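Local atomic coordinates of putative isocitrate dehydrogenase, NAD-dependent (Methylococcus capsulatus, PDB entry 6LKY), a protein that probably catalyses the NAD-dependent oxidative decarboxylation of isocitrate to 2-oxoglutarate with the help of magnesium, and binds NAD. Residues M1-L6 with Q32-S37; N61-K66 with D255-E260. The protein carries 1 engineered substitution. All coordinates share one frame; numbering follows the deposited sequence.

Contact 1: M1-L6 with Q32-S37; sequences MHKITL and QWDTQS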
# COMPACT_ATOMS: atom_id res chain seq x y z
N MET A 1 14.90 -21.10 -32.70
CA MET A 1 15.91 -21.00 -31.66
C MET A 1 15.31 -21.22 -30.26
O MET A 1 15.88 -21.95 -29.45
CB MET A 1 16.62 -19.64 -31.72
CG MET A 1 17.84 -19.61 -32.64
SD MET A 1 18.61 -17.98 -32.80
CE MET A 1 20.22 -18.27 -32.06
N HIS A 2 14.15 -20.61 -30.00
CA HIS A 2 13.58 -20.57 -28.65
C HIS A 2 12.17 -21.14 -28.63
O HIS A 2 11.28 -20.64 -29.33
CB HIS A 2 13.54 -19.14 -28.12
CG HIS A 2 14.88 -18.50 -28.00
ND1 HIS A 2 15.79 -18.84 -27.02
CD2 HIS A 2 15.46 -17.50 -28.71
CE1 HIS A 2 16.87 -18.10 -27.14
NE2 HIS A 2 16.70 -17.28 -28.16
N LYS A 3 11.95 -22.17 -27.80
CA LYS A 3 10.63 -22.73 -27.57
C LYS A 3 10.09 -22.22 -26.23
O LYS A 3 10.67 -22.49 -25.18
CB LYS A 3 10.68 -24.26 -27.58
CG LYS A 3 9.30 -24.88 -27.50
CD LYS A 3 9.35 -26.39 -27.69
CE LYS A 3 7.95 -26.95 -27.73
NZ LYS A 3 7.95 -28.43 -27.71
N ILE A 4 8.94 -21.54 -26.28
CA ILE A 4 8.42 -20.77 -25.15
C ILE A 4 6.96 -21.11 -24.92
O ILE A 4 6.15 -21.03 -25.86
CB ILE A 4 8.57 -19.26 -25.41
CG1 ILE A 4 10.05 -18.87 -25.40
CG2 ILE A 4 7.73 -18.45 -24.41
CD1 ILE A 4 10.29 -17.44 -25.73
N THR A 5 6.61 -21.47 -23.68
CA THR A 5 5.21 -21.73 -23.36
C THR A 5 4.43 -20.42 -23.38
O THR A 5 4.90 -19.41 -22.86
CB THR A 5 5.08 -22.41 -22.00
OG1 THR A 5 5.75 -23.68 -22.03
CG2 THR A 5 3.60 -22.62 -21.63
N LEU A 6 3.26 -20.42 -24.03
CA LEU A 6 2.48 -19.21 -24.27
C LEU A 6 1.08 -19.40 -23.69
O LEU A 6 0.37 -20.33 -24.08
CB LEU A 6 2.40 -18.90 -25.76
CG LEU A 6 1.59 -17.67 -26.19
CD1 LEU A 6 2.28 -16.41 -25.70
CD2 LEU A 6 1.39 -17.64 -27.71
N GLN A 32 9.50 -20.63 -31.30
CA GLN A 32 8.46 -21.65 -31.40
C GLN A 32 7.54 -21.50 -30.19
O GLN A 32 7.89 -21.88 -29.07
CB GLN A 32 9.10 -23.04 -31.46
CG GLN A 32 8.11 -24.16 -31.78
CD GLN A 32 8.70 -25.54 -31.54
OE1 GLN A 32 9.92 -25.72 -31.58
NE2 GLN A 32 7.84 -26.52 -31.27
N TRP A 33 6.34 -20.94 -30.40
CA TRP A 33 5.38 -20.80 -29.31
C TRP A 33 4.67 -22.12 -29.02
O TRP A 33 4.16 -22.78 -29.92
CB TRP A 33 4.33 -19.73 -29.64
CG TRP A 33 4.88 -18.39 -29.91
CD1 TRP A 33 4.98 -17.79 -31.13
CD2 TRP A 33 5.41 -17.47 -28.96
NE1 TRP A 33 5.54 -16.54 -31.00
CE2 TRP A 33 5.81 -16.32 -29.67
CE3 TRP A 33 5.59 -17.49 -27.56
CZ2 TRP A 33 6.39 -15.20 -29.05
CZ3 TRP A 33 6.16 -16.39 -26.94
CH2 TRP A 33 6.55 -15.26 -27.69
N ASP A 34 4.62 -22.48 -27.74
CA ASP A 34 3.93 -23.67 -27.25
C ASP A 34 2.69 -23.19 -26.48
O ASP A 34 2.75 -22.92 -25.29
CB ASP A 34 4.87 -24.48 -26.38
CG ASP A 34 4.29 -25.80 -25.94
OD1 ASP A 34 3.10 -26.06 -26.26
OD2 ASP A 34 5.02 -26.56 -25.28
N THR A 35 1.57 -23.07 -27.20
CA THR A 35 0.37 -22.48 -26.63
C THR A 35 -0.31 -23.43 -25.65
O THR A 35 -0.60 -24.59 -25.98
CB THR A 35 -0.60 -22.09 -27.75
OG1 THR A 35 0.01 -21.06 -28.54
CG2 THR A 35 -1.91 -21.56 -27.17
N GLN A 36 -0.57 -22.92 -24.44
CA GLN A 36 -1.20 -23.68 -23.37
C GLN A 36 -2.26 -22.81 -22.70
O GLN A 36 -2.25 -21.59 -22.84
CB GLN A 36 -0.17 -24.15 -22.34
CG GLN A 36 0.94 -24.98 -22.90
CD GLN A 36 0.48 -26.36 -23.30
OE1 GLN A 36 -0.60 -26.80 -22.89
NE2 GLN A 36 1.29 -27.05 -24.09
N SER A 37 -3.15 -23.45 -21.95
CA SER A 37 -4.29 -22.77 -21.34
C SER A 37 -4.18 -22.75 -19.82
O SER A 37 -3.73 -23.72 -19.21
CB SER A 37 -5.59 -23.46 -21.76
OG SER A 37 -6.72 -22.86 -21.18
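From His2 to Leu6 the first strand runs parallel to strand 32-35, the axes 4.3 Å apart at closest and inclined at 31°. Five backbone hydrogen bonds hold the register, from Gln32 N to His2 O at 2.7 Å through to Gln36 N on Leu6 O at 2.8 Å.

On one face Trp33 supplies the apolar surface. With CG anti to the carbonyl carbon (chi1 -58°), the indole is carried alongside Ile4, pointing the same way: CZ3 meets Ile4 CG2 at 3.6 Å, and CE3 meets Leu6 CB at 3.9 Å. Branched Ile4 and Leu6 suit this place, putting methyl and methylene carbons against the six-membered ring, obliquely to its plane, while Trp33 NE1 is satisfied by Glu25 of helix 13-26, which covers this face.

The other face is more polar. Lys3 and Gln32 are both extended and run alongside each other, Lys3 CE to Gln32 NE2 at 3.6 Å, on an exposed part of the surface. Asp34 OD2 is 4.2 Å from Lys3 NZ, too far for a salt bridge, and is hydrogen-bonded to Ser57 of helix 52-61, as is Thr5 OG1. Gln36 NE2 reaches Asp34 OD1 at 3.0 Å from above the carboxylate plane, bracing its rotation.

Strand 2-7, helix 13-26 and strand 31-35 form a parallel beta-alpha-beta unit at one margin of the large mixed sheet, as in the isocitrate/isopropylmalate dehydrogenase family.

Contact 2: N61-K66 with D255-E260; sequences NRICFK and DAALFE. With NAD (nicotinamide-adenine-dinucleotide), chain C.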
# COMPACT_ATOMS: atom_id res chain seq x y z
N ASN A 61 10.04 -26.41 -21.21
CA ASN A 61 10.63 -25.29 -21.93
C ASN A 61 11.45 -24.35 -21.05
O ASN A 61 12.38 -23.71 -21.55
CB ASN A 61 9.54 -24.49 -22.64
CG ASN A 61 8.80 -25.32 -23.67
OD1 ASN A 61 9.32 -26.34 -24.15
ND2 ASN A 61 7.59 -24.89 -24.03
N ARG A 62 11.08 -24.19 -19.78
CA ARG A 62 11.74 -23.37 -18.76
C ARG A 62 11.43 -21.88 -18.95
O ARG A 62 11.87 -21.08 -18.12
CB ARG A 62 13.27 -23.53 -18.71
CG ARG A 62 13.80 -24.95 -18.50
CD ARG A 62 12.93 -25.82 -17.58
NE ARG A 62 13.03 -25.50 -16.14
CZ ARG A 62 12.49 -26.25 -15.17
NH1 ARG A 62 11.84 -27.36 -15.47
NH2 ARG A 62 12.62 -25.89 -13.90
N ILE A 63 10.72 -21.48 -20.00
CA ILE A 63 10.37 -20.09 -20.25
C ILE A 63 8.89 -20.01 -20.59
O ILE A 63 8.37 -20.83 -21.37
CB ILE A 63 11.21 -19.47 -21.39
CG1 ILE A 63 12.71 -19.73 -21.17
CG2 ILE A 63 10.95 -17.98 -21.50
CD1 ILE A 63 13.28 -18.96 -19.99
N CYS A 64 8.21 -19.02 -20.02
CA CYS A 64 6.77 -18.89 -20.18
C CYS A 64 6.41 -17.42 -20.33
O CYS A 64 6.96 -16.55 -19.65
CB CYS A 64 6.01 -19.52 -19.01
SG CYS A 64 4.21 -19.44 -19.14
N PHE A 65 5.51 -17.14 -21.27
CA PHE A 65 4.96 -15.83 -21.54
C PHE A 65 3.47 -15.92 -21.22
O PHE A 65 2.74 -16.67 -21.87
CB PHE A 65 5.20 -15.46 -23.00
CG PHE A 65 5.07 -14.01 -23.31
CD1 PHE A 65 5.69 -13.06 -22.51
CD2 PHE A 65 4.37 -13.59 -24.42
CE1 PHE A 65 5.58 -11.71 -22.82
CE2 PHE A 65 4.25 -12.25 -24.73
CZ PHE A 65 4.85 -11.31 -23.93
N LYS A 66 3.02 -15.18 -20.20
CA LYS A 66 1.72 -15.44 -19.58
C LYS A 66 0.88 -14.18 -19.52
O LYS A 66 1.29 -13.18 -18.92
CB LYS A 66 1.89 -16.02 -18.16
CG LYS A 66 0.58 -16.48 -17.53
CD LYS A 66 0.66 -16.58 -15.99
CE LYS A 66 1.07 -15.27 -15.35
NZ LYS A 66 0.04 -14.18 -15.40
N ASP A 255 15.87 -22.22 -12.32
CA ASP A 255 15.69 -23.16 -13.42
C ASP A 255 14.61 -22.75 -14.41
O ASP A 255 14.39 -23.47 -15.39
CB ASP A 255 15.35 -24.55 -12.88
CG ASP A 255 16.57 -25.29 -12.39
OD1 ASP A 255 17.69 -24.81 -12.65
OD2 ASP A 255 16.40 -26.33 -11.73
N ALA A 256 13.93 -21.63 -14.18
CA ALA A 256 12.82 -21.28 -15.05
C ALA A 256 12.51 -19.80 -14.85
O ALA A 256 12.94 -19.18 -13.88
CB ALA A 256 11.58 -22.14 -14.78
N ALA A 257 11.76 -19.25 -15.80
CA ALA A 257 11.39 -17.85 -15.76
C ALA A 257 10.06 -17.67 -16.47
O ALA A 257 9.81 -18.31 -17.50
CB ALA A 257 12.46 -16.96 -16.41
N LEU A 258 9.22 -16.80 -15.92
CA LEU A 258 7.89 -16.55 -16.46
C LEU A 258 7.64 -15.04 -16.50
O LEU A 258 7.76 -14.36 -15.48
CB LEU A 258 6.83 -17.26 -15.61
CG LEU A 258 5.35 -17.14 -16.02
CD1 LEU A 258 4.60 -18.40 -15.62
CD2 LEU A 258 4.70 -15.91 -15.40
N PHE A 259 7.27 -14.53 -17.67
CA PHE A 259 7.19 -13.09 -17.87
C PHE A 259 5.74 -12.68 -18.09
O PHE A 259 4.98 -13.40 -18.74
CB PHE A 259 8.10 -12.68 -19.04
CG PHE A 259 9.53 -13.05 -18.80
CD1 PHE A 259 9.97 -14.33 -19.09
CD2 PHE A 259 10.40 -12.17 -18.20
CE1 PHE A 259 11.27 -14.70 -18.83
CE2 PHE A 259 11.70 -12.53 -17.93
CZ PHE A 259 12.14 -13.79 -18.24
N GLU A 260 5.34 -11.54 -17.50
CA GLU A 260 3.93 -11.18 -17.54
C GLU A 260 3.76 -9.68 -17.34
O GLU A 260 4.65 -9.00 -16.85
CB GLU A 260 3.15 -11.93 -16.45
CG GLU A 260 3.64 -11.57 -15.04
CD GLU A 260 2.85 -12.26 -13.91
OE1 GLU A 260 1.67 -12.61 -14.12
OE2 GLU A 260 3.42 -12.45 -12.81
PA NAD C . -7.02 -5.19 -12.99
O1A NAD C . -7.55 -6.31 -13.86
O2A NAD C . -5.54 -5.03 -13.17
O5B NAD C . -7.83 -3.85 -13.30
C5B NAD C . -7.56 -2.69 -12.52
C4B NAD C . -7.87 -1.46 -13.35
O4B NAD C . -6.79 -1.30 -14.29
C3B NAD C . -9.17 -1.67 -14.12
O3B NAD C . -9.94 -0.48 -14.14
C2B NAD C . -8.68 -2.02 -15.52
O2B NAD C . -9.59 -1.65 -16.57
C1B NAD C . -7.33 -1.32 -15.61
N9A NAD C . -6.57 -2.15 -16.53
C8A NAD C . -5.53 -3.06 -16.01
N7A NAD C . -4.93 -3.46 -17.30
C5A NAD C . -4.68 -2.19 -17.96
C6A NAD C . -4.72 -2.34 -19.47
N6A NAD C . -3.50 -3.03 -19.91
N1A NAD C . -4.75 -0.98 -20.04
C2A NAD C . -5.95 -0.20 -19.69
N3A NAD C . -6.74 -0.86 -18.64
C4A NAD C . -5.88 -1.36 -17.57
O3 NAD C . -7.24 -5.52 -11.43
PN NAD C . -8.58 -6.08 -10.76
O1N NAD C . -9.83 -5.59 -11.41
O2N NAD C . -8.49 -5.68 -9.30
O5D NAD C . -8.52 -7.68 -10.90
C5D NAD C . -9.11 -8.34 -12.03
C4D NAD C . -8.65 -9.79 -12.07
O4D NAD C . -7.27 -9.89 -12.48
C3D NAD C . -8.76 -10.44 -10.69
O3D NAD C . -9.39 -11.71 -10.86
C2D NAD C . -7.32 -10.61 -10.26
O2D NAD C . -7.09 -11.75 -9.44
C1D NAD C . -6.58 -10.78 -11.58
N1N NAD C . -5.14 -10.52 -11.36
C2N NAD C . -4.28 -11.02 -12.43
C3N NAD C . -2.86 -10.86 -11.92
C7N NAD C . -1.84 -11.72 -12.67
O7N NAD C . -0.60 -11.05 -12.85
N7N NAD C . -2.39 -12.23 -13.93
C4N NAD C . -2.44 -9.41 -11.75
C5N NAD C . -3.48 -8.59 -11.00
C6N NAD C . -4.92 -9.10 -11.00
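Backbone hydrogen bonds join Arg62, Cys64 and Lys66 to the segment 255-260, strands 63-66 and 257-260 running parallel with their axes at 18°. Two of them use Cys64, whose O receives Phe259 N at 2.8 Å and whose N donates to Ala257 O.

A side-chain hydrogen bond precedes the strand pairing. Arg62 leaves the end of helix 52-61 with positive phi, and bends at chi2 and chi3 to bring its guanidinium edge to the Asp255 carbonyl: NE to O is 2.6 Å and nearly straight at 175°, with the oxygen in the guanidinium plane, though NE sits above the carbonyl plane. NH1 turns back to Arg59 O, so one guanidinium links the helix end to Asp255.

Apolar packing fills both faces. Cys64 SG meets Leu258 CD1 at 3.7 Å, and the other methyl, CD2, supports Lys66 CE at 3.7 Å. On the opposite face Ile63 CG2 touches the edge of the Phe259 ring at CE1, 4.2 Å away, and helix 278-290 packs on Phe65 and Phe259. Small Ala257 lies on this face too, against Ile63 CD1 and His290 of that helix.

The charged pair ends the strands. Lys66, kinked at chi3 and chi4, brings NZ to Glu260 OE1 at 2.6 Å, on the anti side of the carboxylate; NZ also donates to Asn81 OD1, while Glu260 OE2 is held by Arg85 and Asn251. These partners hold both side-chain ends in position. NAD's nicotinamide amide lies beside them, N7N 3.4 Å from Lys66 NZ. Strand ends bringing lysine and glutamate to the cofactor pocket fit the isocitrate/isopropylmalate dehydrogenase family, whose NAD site is not a Rossmann fold; here Asn176 of the second subunit also binds the NAD.

In the fold
From the N terminus, strand 2-7 leads through helix 13-26 to strand 31-35, where contact 1 closes a short loop. Helices 39-46 and 52-61 then bring the chain back to strand 63-66, which lies along the other side of strand 2-7: Thr5 N and O pair with Ile63 O and Phe65 N. Only then does contact 2 open, so the two loops follow one another and neither crosses. The chain goes through the middle and far parts of the sheet, then returns by strand 248-252 to close contact 2 after 188 intervening residues. Together they order four parallel strands, 31-35, 2-7, 63-66 and 257-261, with Asn61 bridging to Thr5 at the helix end.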